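Local coordinates for periplasmic solute binding protein (Pectobacterium atrosepticum, PDB 4RY1) that probably binds a sugar in the periplasm and delivers it to an ABC-type transporter, at residues Q14-T19 / A318-N323; I188-Q193 / K407-R411. All coordinates share one frame; numbering follows the deposited sequence.

Contact 1: Q14-T19 / A318-N323. With ACT (acetate ion), chain F.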
# COMPACT_ATOMS: atom_id res chain seq x y z
N GLN A 14 10.09 3.20 14.91
CA GLN A 14 10.94 4.18 14.19
C GLN A 14 10.09 5.32 13.67
O GLN A 14 10.47 6.47 13.79
CB GLN A 14 11.75 3.52 13.08
CG GLN A 14 12.73 2.51 13.62
CD GLN A 14 14.01 3.12 14.12
OE1 GLN A 14 14.21 4.35 14.07
NE2 GLN A 14 14.91 2.27 14.59
N ARG A 15 8.93 5.03 13.11
CA ARG A 15 8.02 6.08 12.70
C ARG A 15 7.54 6.88 13.91
O ARG A 15 7.40 8.10 13.83
CB ARG A 15 6.84 5.51 11.87
CG ARG A 15 5.84 6.60 11.47
CD ARG A 15 4.67 6.06 10.68
NE ARG A 15 5.04 5.47 9.41
CZ ARG A 15 4.34 4.54 8.76
NH1 ARG A 15 3.21 4.08 9.26
NH2 ARG A 15 4.76 4.10 7.58
N HIS A 16 7.26 6.19 15.02
CA HIS A 16 6.79 6.91 16.20
C HIS A 16 7.81 7.93 16.69
O HIS A 16 7.46 9.09 16.97
CB HIS A 16 6.44 5.97 17.35
CG HIS A 16 5.31 5.05 17.07
ND1 HIS A 16 4.29 5.33 16.18
CD2 HIS A 16 5.05 3.82 17.57
CE1 HIS A 16 3.45 4.32 16.15
NE2 HIS A 16 3.88 3.40 16.99
N GLU A 17 9.07 7.51 16.80
CA GLU A 17 10.11 8.44 17.26
C GLU A 17 10.22 9.66 16.34
O GLU A 17 10.31 10.80 16.78
CB GLU A 17 11.47 7.74 17.36
CG GLU A 17 12.56 8.67 17.89
CD GLU A 17 13.96 8.11 17.71
OE1 GLU A 17 14.14 6.88 17.62
OE2 GLU A 17 14.90 8.93 17.63
N ALA A 18 10.22 9.40 15.05
CA ALA A 18 10.43 10.45 14.08
C ALA A 18 9.26 11.42 14.09
O ALA A 18 9.43 12.63 13.92
CB ALA A 18 10.62 9.84 12.71
N THR A 19 8.04 10.87 14.25
CA THR A 19 6.85 11.74 14.28
C THR A 19 6.85 12.62 15.56
O THR A 19 6.56 13.82 15.52
CB THR A 19 5.58 10.91 14.18
OG1 THR A 19 5.65 10.09 13.01
CG2 THR A 19 4.36 11.80 14.09
N ALA A 318 13.09 15.68 10.38
CA ALA A 318 12.70 14.83 11.50
C ALA A 318 12.07 13.53 11.02
O ALA A 318 12.36 12.46 11.52
CB ALA A 318 11.75 15.58 12.43
N LEU A 319 11.17 13.65 10.05
CA LEU A 319 10.43 12.49 9.55
C LEU A 319 11.24 11.62 8.60
O LEU A 319 10.99 10.43 8.49
CB LEU A 319 9.13 12.91 8.88
CG LEU A 319 8.06 13.34 9.87
CD1 LEU A 319 6.86 13.99 9.20
CD2 LEU A 319 7.58 12.13 10.65
N GLY A 320 12.19 12.22 7.91
CA GLY A 320 12.99 11.50 6.92
C GLY A 320 12.11 10.68 6.01
O GLY A 320 11.13 11.18 5.44
N LEU A 321 12.49 9.42 5.83
CA LEU A 321 11.76 8.51 4.94
C LEU A 321 10.80 7.57 5.69
O LEU A 321 10.32 6.60 5.11
CB LEU A 321 12.75 7.66 4.12
CG LEU A 321 13.57 8.51 3.14
CD1 LEU A 321 14.65 7.65 2.49
CD2 LEU A 321 12.70 9.10 2.03
N GLN A 322 10.45 7.91 6.92
CA GLN A 322 9.61 7.04 7.73
C GLN A 322 8.16 6.90 7.25
O GLN A 322 7.49 5.96 7.67
CB GLN A 322 9.63 7.52 9.18
CG GLN A 322 10.99 7.36 9.84
CD GLN A 322 11.43 5.92 9.91
OE1 GLN A 322 10.66 5.05 10.22
NE2 GLN A 322 12.70 5.69 9.58
N ASN A 323 7.72 7.82 6.40
CA ASN A 323 6.41 7.74 5.76
C ASN A 323 6.53 7.57 4.24
O ASN A 323 5.59 7.85 3.51
CB ASN A 323 5.59 9.00 6.03
CG ASN A 323 5.39 9.30 7.48
OD1 ASN A 323 5.51 10.48 7.93
ND2 ASN A 323 5.01 8.31 8.22
C ACT F . 3.02 1.04 7.08
O ACT F . 2.55 1.29 8.21
OXT ACT F . 3.16 1.96 6.26
CH3 ACT F . 3.44 -0.36 6.67
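Arg-15 and Ala-18, one turn apart in the first part of helix 13-29, lie against Gln-322 and Leu-319, where helix 313-319 ends: the CA atoms of Ala-18 and Leu-319 are 5.0 Å apart, and a type II' turn from Leu-319 to Gln-322, with Gly-320 at positive phi, carries the chain on toward the start of the first helix. The methyl group of Ala-18 points at the end of helix 313-319 and the turn, its CB 3.4 Å from the carbonyl O of Ala-318 and close to CG of Gln-322. Leu-319 reaches in with one branch, its CD2 lying 3.7 Å from OG1 of Thr-19; both side chains also touch Met-309 of helix 299-310. The Thr-19 hydroxyl bonds back to the carbonyl O of Arg-15, which also takes the backbone N-H of Thr-19 on the opposite face of its plane. Gln-322 bends at chi2 (-61°) and lays its amide beside the start of the helix, OE1 3.4 Å from CB of Gln-14.

Arg-15 starts out extended, CG opposite the backbone N (chi1 178°), then turns at chi3 to set its guanidinium edge against the chain after the turn. Arg-15 NE donates to Gln-322 O over 3.0 Å at 161°; the oxygen lies in the guanidinium plane, while NE stands above the carbonyl plane. NH2 adds a weak bond to the same oxygen. The outer nitrogens hold an acetate ion, probably from the crystallisation liquor: Arg-15 NH2 meets OXT of the acetate at 3.0 Å, nearly straight, and NH1 meets its O at 3.1 Å. NH1 also donates to Trp-10 O and lies near the like-charged Arg-63. Backbone carbonyls from two parts of the chain thus grip the Arg-15 guanidinium, and its pairing with acetate suggests that this basic spot can accept a carboxylate or similar anion.

Contact 2: I188-Q193 / K407-R411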
# COMPACT_ATOMS: atom_id res chain seq x y z
N ILE A 188 -12.69 -2.97 -11.17
CA ILE A 188 -13.92 -2.36 -10.62
C ILE A 188 -14.58 -1.43 -11.65
O ILE A 188 -13.90 -0.64 -12.30
CB ILE A 188 -13.64 -1.51 -9.35
CG1 ILE A 188 -12.79 -2.28 -8.33
CG2 ILE A 188 -14.94 -0.96 -8.74
CD1 ILE A 188 -13.49 -3.48 -7.74
N ASP A 189 -15.90 -1.55 -11.78
CA ASP A 189 -16.75 -0.58 -12.50
C ASP A 189 -17.55 0.20 -11.47
O ASP A 189 -18.59 -0.27 -11.02
CB ASP A 189 -17.70 -1.28 -13.50
CG ASP A 189 -18.41 -0.29 -14.41
OD1 ASP A 189 -18.65 0.86 -13.98
OD2 ASP A 189 -18.74 -0.65 -15.56
N GLU A 190 -17.06 1.38 -11.09
CA GLU A 190 -17.73 2.14 -10.03
C GLU A 190 -19.14 2.62 -10.43
O GLU A 190 -20.05 2.62 -9.61
CB GLU A 190 -16.88 3.30 -9.56
CG GLU A 190 -15.60 2.82 -8.89
CD GLU A 190 -14.76 3.93 -8.30
OE1 GLU A 190 -15.32 5.03 -8.04
OE2 GLU A 190 -13.55 3.71 -8.09
N LYS A 191 -19.30 3.00 -11.69
CA LYS A 191 -20.62 3.41 -12.22
C LYS A 191 -21.68 2.31 -12.07
O LYS A 191 -22.83 2.55 -11.66
CB LYS A 191 -20.50 3.78 -13.71
CG LYS A 191 -19.65 5.02 -13.98
CD LYS A 191 -18.97 4.94 -15.34
CE LYS A 191 -18.52 6.30 -15.86
NZ LYS A 191 -19.47 6.90 -16.85
N LYS A 192 -21.28 1.08 -12.42
CA LYS A 192 -22.18 -0.08 -12.33
C LYS A 192 -22.24 -0.70 -10.93
O LYS A 192 -23.04 -1.61 -10.68
CB LYS A 192 -21.77 -1.16 -13.33
CG LYS A 192 -21.86 -0.76 -14.79
CD LYS A 192 -21.86 -2.02 -15.66
CE LYS A 192 -21.42 -1.83 -17.10
NZ LYS A 192 -21.46 -0.45 -17.64
N GLN A 193 -21.39 -0.22 -10.02
CA GLN A 193 -21.25 -0.72 -8.64
C GLN A 193 -20.99 -2.21 -8.65
O GLN A 193 -21.60 -2.97 -7.90
CB GLN A 193 -22.49 -0.38 -7.83
CG GLN A 193 -22.71 1.11 -7.86
CD GLN A 193 -23.90 1.63 -7.10
OE1 GLN A 193 -24.72 0.88 -6.56
NE2 GLN A 193 -24.02 2.95 -7.08
N LYS A 407 -22.30 -3.31 -4.18
CA LYS A 407 -23.56 -2.57 -4.20
C LYS A 407 -23.83 -1.86 -2.86
O LYS A 407 -24.48 -0.83 -2.81
CB LYS A 407 -24.70 -3.49 -4.58
CG LYS A 407 -24.84 -3.55 -6.09
CD LYS A 407 -25.74 -2.41 -6.55
CE LYS A 407 -25.58 -2.05 -8.02
NZ LYS A 407 -26.29 -0.77 -8.32
N ARG A 408 -23.30 -2.44 -1.80
CA ARG A 408 -23.32 -1.82 -0.48
C ARG A 408 -22.28 -0.71 -0.33
O ARG A 408 -22.57 0.37 0.19
CB ARG A 408 -23.12 -2.88 0.62
CG ARG A 408 -24.42 -3.33 1.26
CD ARG A 408 -24.19 -4.22 2.47
NE ARG A 408 -23.45 -5.44 2.16
CZ ARG A 408 -22.19 -5.68 2.52
NH1 ARG A 408 -21.49 -4.77 3.18
NH2 ARG A 408 -21.62 -6.84 2.18
N ALA A 409 -21.07 -1.00 -0.79
CA ALA A 409 -19.91 -0.12 -0.57
C ALA A 409 -19.88 1.10 -1.48
O ALA A 409 -19.46 2.18 -1.08
CB ALA A 409 -18.63 -0.92 -0.75
N ILE A 410 -20.28 0.91 -2.73
CA ILE A 410 -20.22 1.98 -3.73
C ILE A 410 -21.56 2.65 -3.93
O ILE A 410 -22.57 1.98 -4.20
CB ILE A 410 -19.84 1.44 -5.11
CG1 ILE A 410 -18.57 0.60 -5.02
CG2 ILE A 410 -19.74 2.60 -6.11
CD1 ILE A 410 -18.05 0.08 -6.34
N ARG A 411 -21.58 3.97 -3.87
CA ARG A 411 -22.83 4.70 -4.06
C ARG A 411 -22.69 6.01 -4.80
O ARG A 411 -23.58 6.37 -5.58
CB ARG A 411 -23.46 4.93 -2.72
CG ARG A 411 -23.63 3.62 -1.99
CD ARG A 411 -23.27 3.74 -0.55
NE ARG A 411 -24.37 3.24 0.24
CZ ARG A 411 -24.67 3.68 1.45
NH1 ARG A 411 -23.93 4.62 2.02
NH2 ARG A 411 -25.71 3.18 2.10
OXT ARG A 411 -21.70 6.73 -4.65
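The C-terminal end of the chain, where helix 391-409 has ended and Ile-410 follows, packs on the tight connection between the two strands of a small antiparallel hairpin, 188-189 and 194-195. Ile-410 points into this connection: its CG2 lies 3.5 Å from the carbonyl O of Glu-190 and 3.8 Å from CG of Gln-193, while CD1 extends further to meet CG2 of Ile-188 at 4.1 Å. Gln-193 runs past Ile-410 in the opposite direction, fully extended beyond CG (chi2 180°), which brings its CD to 3.2 Å from the carbonyl O of Ile-410. Lys-407 crosses this side chain at about a right angle; its CE packs on CB of Gln-193 at 3.5 Å, and NZ donates to OE1 over 2.9 Å from well above the amide plane. Asp-189 OD1 accepts the backbone N-H of Lys-192 at 3.1 Å, an Asx motif within the connection. Glu-190 faces elsewhere with its carboxylate, which bonds Ser-365 and forms a salt bridge with Arg-74 at the end of helix 69-74. The hairpin touches both the end of the last helix and, through Ile-188 and Glu-190, the loop at Ser-365 and Pro-366 ahead of helix 371-385.

From the N terminus, the chain passes through strand 3-10 into helix 13-29, where contact 1 begins; contact 2 opens at 188-193, in the hairpin; contact 1 closes at 318-323, and contact 2 closes only at the last residues, 407-411. The two long loops, with 298 and 213 residues between their segments, therefore cross rather than nest. Contact 1 ties the first helix to the turn after helix 313-319, and contact 2 ties the hairpin after helix 169-183 to the C-terminal end of helix 391-409. Their centres are about 36 Å apart on opposite sides of the chain's centre, and they do not touch.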